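Membrane-associated lipoprotein (Ureaplasma parvum, PDB 3K63) is of unknown function but, as a membrane-associated lipoprotein of a mycoplasma relative, probably acts at the cell surface, this chain being its lipoprotein-associated type-17 domain. Local coordinates at residues F17-A22 and Q27-L32; I47-Y52 and L56-I61. All coordinates share one frame; numbering follows the deposited sequence.

Interaction 1: F17-A22 and Q27-L32; sequences FDFKLA and QNYDQL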
# COMPACT_ATOMS: atom_id res chain seq x y z
N PHE A 17 3.85 9.83 2.52
CA PHE A 17 2.66 9.87 1.69
C PHE A 17 1.54 9.01 2.24
O PHE A 17 1.72 8.21 3.16
CB PHE A 17 2.98 9.37 0.27
CG PHE A 17 3.18 7.87 0.19
CD1 PHE A 17 4.29 7.28 0.78
CD2 PHE A 17 2.26 7.06 -0.48
CE1 PHE A 17 4.49 5.90 0.72
CE2 PHE A 17 2.45 5.67 -0.54
CZ PHE A 17 3.57 5.10 0.06
N ASP A 18 0.38 9.18 1.64
CA ASP A 18 -0.79 8.41 1.99
C ASP A 18 -1.46 8.13 0.66
O ASP A 18 -1.15 8.76 -0.35
CB ASP A 18 -1.73 9.23 2.87
CG ASP A 18 -1.30 9.23 4.33
OD1 ASP A 18 -0.97 8.15 4.87
OD2 ASP A 18 -1.31 10.32 4.96
N PHE A 19 -2.36 7.15 0.65
CA PHE A 19 -3.07 6.83 -0.57
C PHE A 19 -4.53 6.70 -0.23
O PHE A 19 -4.92 6.51 0.93
CB PHE A 19 -2.57 5.52 -1.19
CG PHE A 19 -2.82 4.31 -0.35
CD1 PHE A 19 -1.82 3.79 0.46
CD2 PHE A 19 -4.06 3.68 -0.38
CE1 PHE A 19 -2.04 2.65 1.25
CE2 PHE A 19 -4.31 2.55 0.40
CZ PHE A 19 -3.29 2.03 1.22
N LYS A 20 -5.36 6.83 -1.25
CA LYS A 20 -6.77 6.70 -1.07
C LYS A 20 -7.17 5.97 -2.33
O LYS A 20 -6.65 6.25 -3.41
CB LYS A 20 -7.41 8.09 -0.98
CG LYS A 20 -8.60 8.14 -0.03
CD LYS A 20 -9.16 9.54 0.23
CE LYS A 20 -10.03 10.02 -0.94
NZ LYS A 20 -10.55 11.40 -0.68
N LEU A 21 -8.07 5.00 -2.18
CA LEU A 21 -8.53 4.20 -3.30
C LEU A 21 -9.83 4.74 -3.88
O LEU A 21 -10.78 5.03 -3.15
CB LEU A 21 -8.73 2.75 -2.88
CG LEU A 21 -7.60 1.75 -3.11
CD1 LEU A 21 -6.40 2.09 -2.27
CD2 LEU A 21 -8.13 0.34 -2.78
N ALA A 22 -9.86 4.88 -5.19
CA ALA A 22 -11.04 5.38 -5.88
C ALA A 22 -12.31 4.61 -5.49
O ALA A 22 -13.42 5.13 -5.63
CB ALA A 22 -10.84 5.29 -7.39
N GLN A 27 -12.90 6.06 3.54
CA GLN A 27 -12.59 5.08 4.57
C GLN A 27 -11.10 5.04 4.91
O GLN A 27 -10.26 5.02 4.01
CB GLN A 27 -13.05 3.68 4.15
CG GLN A 27 -14.55 3.53 3.95
CD GLN A 27 -14.94 2.10 3.63
OE1 GLN A 27 -14.84 1.21 4.48
NE2 GLN A 27 -15.38 1.87 2.40
N ASN A 28 -10.78 5.02 6.20
CA ASN A 28 -9.39 4.98 6.63
C ASN A 28 -8.79 3.59 6.45
O ASN A 28 -9.49 2.63 6.17
CB ASN A 28 -9.26 5.35 8.11
CG ASN A 28 -9.76 6.73 8.41
OD1 ASN A 28 -9.93 7.09 9.58
ND2 ASN A 28 -10.01 7.53 7.36
N TYR A 29 -7.48 3.51 6.63
CA TYR A 29 -6.76 2.26 6.49
C TYR A 29 -7.27 1.22 7.46
O TYR A 29 -7.43 0.06 7.08
CB TYR A 29 -5.28 2.46 6.75
CG TYR A 29 -4.62 3.48 5.87
CD1 TYR A 29 -4.88 3.51 4.50
CD2 TYR A 29 -3.70 4.40 6.39
CE1 TYR A 29 -4.24 4.43 3.67
CE2 TYR A 29 -3.07 5.31 5.57
CZ TYR A 29 -3.35 5.32 4.21
OH TYR A 29 -2.72 6.21 3.37
N ASP A 30 -7.52 1.62 8.70
CA ASP A 30 -7.96 0.65 9.70
C ASP A 30 -9.41 0.18 9.58
O ASP A 30 -9.87 -0.58 10.41
CB ASP A 30 -7.68 1.16 11.12
CG ASP A 30 -8.38 2.48 11.45
OD1 ASP A 30 -9.17 2.97 10.61
OD2 ASP A 30 -8.13 3.00 12.56
N GLN A 31 -10.12 0.64 8.56
CA GLN A 31 -11.51 0.23 8.34
C GLN A 31 -11.54 -0.65 7.07
O GLN A 31 -12.60 -1.10 6.63
CB GLN A 31 -12.42 1.46 8.14
CG GLN A 31 -12.60 2.30 9.40
CD GLN A 31 -13.27 3.65 9.13
OE1 GLN A 31 -13.44 4.05 7.97
NE2 GLN A 31 -13.64 4.36 10.20
N LEU A 32 -10.36 -0.91 6.51
CA LEU A 32 -10.24 -1.71 5.29
C LEU A 32 -9.40 -2.96 5.43
O LEU A 32 -8.23 -2.91 5.79
CB LEU A 32 -9.68 -0.87 4.16
CG LEU A 32 -10.57 0.23 3.61
CD1 LEU A 32 -9.73 1.12 2.72
CD2 LEU A 32 -11.74 -0.37 2.84
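Tyr29 reaches from a 3-10 turn to the edge of strand 17-21 and makes all the close contacts. Its hydroxyl takes part in two hydrogen bonds. It accepts the backbone N-H of Phe19, with N to OH of Tyr29 at 2.9 Å and a fairly straight angle of 161°. It donates to the carboxylate of Asp18, where OD1 lies 3.0 Å from OH of Tyr29. That oxygen sits at the edge of the tyrosine ring. The hydroxyl meets it on the anti side, 32° out of the carboxylate plane. These two bonds fix the end of the side chain against the strand.

The tight part is the Phe19 ring, which is buried. CE1 of Tyr29 lies over one face of it, 3.6 Å from Phe19 CZ and offset toward the rim. The rings are oblique, with planes at 43°. Phe63 and Ile60 also pack on this ring. The loose side is the turn itself, where Asn28, Asp30 and Gln31 are exposed. Backbone hydrogen bonds Gln31 N to Asn28 O and Leu32 N to Tyr29 O close the turn. The arrangement is a strand-to-loop contact, in which an aromatic residue of a 3-10 turn packs back on the preceding beta strand.

Interaction 2: I47-Y52 and L56-I61; sequences IQQHKY and LDIKII
The side-chain nitrogen NE2 of Gln49 is held by two backbone carbonyls, one from each segment. Leu56 O lies 2.7 Å from Gln49 NE2, and Lys51 O lies 3.1 Å from the same nitrogen. Both oxygens are close to the amide plane of Gln49. The bond to Leu56 comes from above the carbonyl plane, 56° out of it, and so misses the lone pairs. The other amide end, OE1 of Gln49, accepts a weak hydrogen bond from Ile58 N at 3.3 Å. Three bonds thus fix the rotation of the amide. Gln49 CG is anti to the backbone N (chi1 -168°), and the extended chain beyond it spans the gap between the strands. At the turn, Leu56 N donates to Tyr52 O at 2.7 Å.

The apolar part lies farther along. Ile47 CD1 meets Ile60 CD1 at 3.9 Å, while CG2 of Ile47 packs on the Ile58 carbonyl oxygen. On the other side of strand 56-61, Lys59 NZ forms a salt bridge with Asp57 OD2.

The short strand pieces 47-49 and 56-61 run roughly antiparallel, at 154°, with axes 8.1 Å apart at their closest. They belong to different sheets. Strand 45-49 pairs with 17-21, and 56-64 is an outer strand of the sheet with 79-87 and 93-100. Helix 4-7 covers Tyr52 and Leu56 through Ile7.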
# COMPACT_ATOMS: atom_id res chain seq x y z
N ILE A 47 -2.65 9.14 -4.89
CA ILE A 47 -1.52 9.32 -3.97
C ILE A 47 -1.48 10.74 -3.42
O ILE A 47 -1.67 11.71 -4.16
CB ILE A 47 -0.18 9.05 -4.66
CG1 ILE A 47 -0.15 7.63 -5.21
CG2 ILE A 47 0.95 9.24 -3.68
CD1 ILE A 47 -0.26 6.55 -4.11
N GLN A 48 -1.26 10.86 -2.11
CA GLN A 48 -1.15 12.18 -1.50
C GLN A 48 0.28 12.24 -1.03
O GLN A 48 0.60 11.89 0.11
CB GLN A 48 -2.08 12.33 -0.29
CG GLN A 48 -3.58 12.35 -0.58
CD GLN A 48 -4.16 10.94 -0.73
OE1 GLN A 48 -3.97 10.08 0.14
NE2 GLN A 48 -4.88 10.70 -1.83
N GLN A 49 1.17 12.66 -1.92
CA GLN A 49 2.56 12.75 -1.54
C GLN A 49 2.72 14.04 -0.74
O GLN A 49 2.58 15.14 -1.28
CB GLN A 49 3.47 12.78 -2.77
CG GLN A 49 4.93 12.59 -2.40
CD GLN A 49 5.82 12.41 -3.60
OE1 GLN A 49 5.37 11.91 -4.64
NE2 GLN A 49 7.08 12.81 -3.48
N HIS A 50 3.02 13.89 0.54
CA HIS A 50 3.18 15.02 1.44
C HIS A 50 4.58 15.61 1.42
O HIS A 50 4.74 16.82 1.52
CB HIS A 50 2.88 14.59 2.87
CG HIS A 50 1.57 13.88 3.01
ND1 HIS A 50 1.38 12.83 3.89
CD2 HIS A 50 0.38 14.07 2.39
CE1 HIS A 50 0.13 12.41 3.80
NE2 HIS A 50 -0.50 13.14 2.90
N LYS A 51 5.59 14.77 1.28
CA LYS A 51 6.97 15.25 1.30
C LYS A 51 7.82 14.79 0.11
O LYS A 51 7.49 13.83 -0.58
CB LYS A 51 7.62 14.85 2.62
CG LYS A 51 6.64 14.98 3.77
CD LYS A 51 7.29 15.16 5.14
CE LYS A 51 7.98 13.90 5.64
NZ LYS A 51 8.45 14.08 7.05
N TYR A 52 8.91 15.51 -0.12
CA TYR A 52 9.83 15.22 -1.20
C TYR A 52 9.19 15.28 -2.59
O TYR A 52 9.71 14.65 -3.51
CB TYR A 52 10.47 13.84 -1.03
CG TYR A 52 11.14 13.57 0.31
CD1 TYR A 52 12.11 14.44 0.83
CD2 TYR A 52 10.80 12.43 1.05
CE1 TYR A 52 12.71 14.18 2.07
CE2 TYR A 52 11.40 12.16 2.29
CZ TYR A 52 12.35 13.04 2.79
OH TYR A 52 12.90 12.78 4.03
N LEU A 56 11.15 13.47 -5.53
CA LEU A 56 10.66 12.12 -5.78
C LEU A 56 9.21 11.94 -6.22
O LEU A 56 8.34 12.78 -5.92
CB LEU A 56 10.90 11.32 -4.50
CG LEU A 56 10.13 10.07 -4.13
CD1 LEU A 56 10.90 8.90 -4.64
CD2 LEU A 56 9.96 9.99 -2.62
N ASP A 57 8.95 10.87 -6.97
CA ASP A 57 7.58 10.56 -7.34
C ASP A 57 7.32 9.16 -6.81
O ASP A 57 8.09 8.23 -7.07
CB ASP A 57 7.32 10.53 -8.84
CG ASP A 57 5.85 10.23 -9.14
OD1 ASP A 57 5.00 10.92 -8.54
OD2 ASP A 57 5.55 9.32 -9.96
N ILE A 58 6.24 9.03 -6.06
CA ILE A 58 5.86 7.75 -5.47
C ILE A 58 4.56 7.23 -6.04
O ILE A 58 3.53 7.90 -5.95
CB ILE A 58 5.63 7.87 -3.98
CG1 ILE A 58 6.89 8.31 -3.23
CG2 ILE A 58 5.11 6.55 -3.46
CD1 ILE A 58 6.65 8.55 -1.73
N LYS A 59 4.60 6.02 -6.60
CA LYS A 59 3.41 5.37 -7.15
C LYS A 59 3.29 3.99 -6.54
O LYS A 59 4.28 3.31 -6.33
CB LYS A 59 3.53 5.17 -8.65
CG LYS A 59 3.32 6.41 -9.53
CD LYS A 59 1.94 7.03 -9.35
CE LYS A 59 1.70 8.12 -10.40
NZ LYS A 59 2.74 9.20 -10.41
N ILE A 60 2.07 3.58 -6.23
CA ILE A 60 1.88 2.23 -5.72
C ILE A 60 1.38 1.52 -6.98
O ILE A 60 0.30 1.82 -7.48
CB ILE A 60 0.80 2.18 -4.65
CG1 ILE A 60 1.32 2.85 -3.38
CG2 ILE A 60 0.38 0.73 -4.40
CD1 ILE A 60 0.23 3.10 -2.30
N ILE A 61 2.16 0.61 -7.53
CA ILE A 61 1.71 -0.06 -8.75
C ILE A 61 0.96 -1.38 -8.47
O ILE A 61 0.16 -1.82 -9.31
CB ILE A 61 2.91 -0.27 -9.73
CG1 ILE A 61 3.92 -1.27 -9.17
CG2 ILE A 61 3.60 1.06 -9.96
CD1 ILE A 61 5.13 -1.51 -10.12

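Overall arrangement
The two interactions follow one another along the chain, and both use the two-stranded sheet of 17-21 and 45-49. Interaction 1 ties its first strand to the loop before helix 34-40. Interaction 2 ties its second strand to the edge of the three-stranded sheet. They meet directly where Asp18 O probably accepts a hydrogen bond from Gln48 N. Each is partly buried. Interaction 1 rests on one aromatic side chain, whose hydroxyl binds a carboxylate and a backbone N-H. Interaction 2 is larger and depends on a side-chain amide bound to main chain, with aliphatic packing beside it. Phe19 and Ile60 touch, which joins their apolar parts between the sheets.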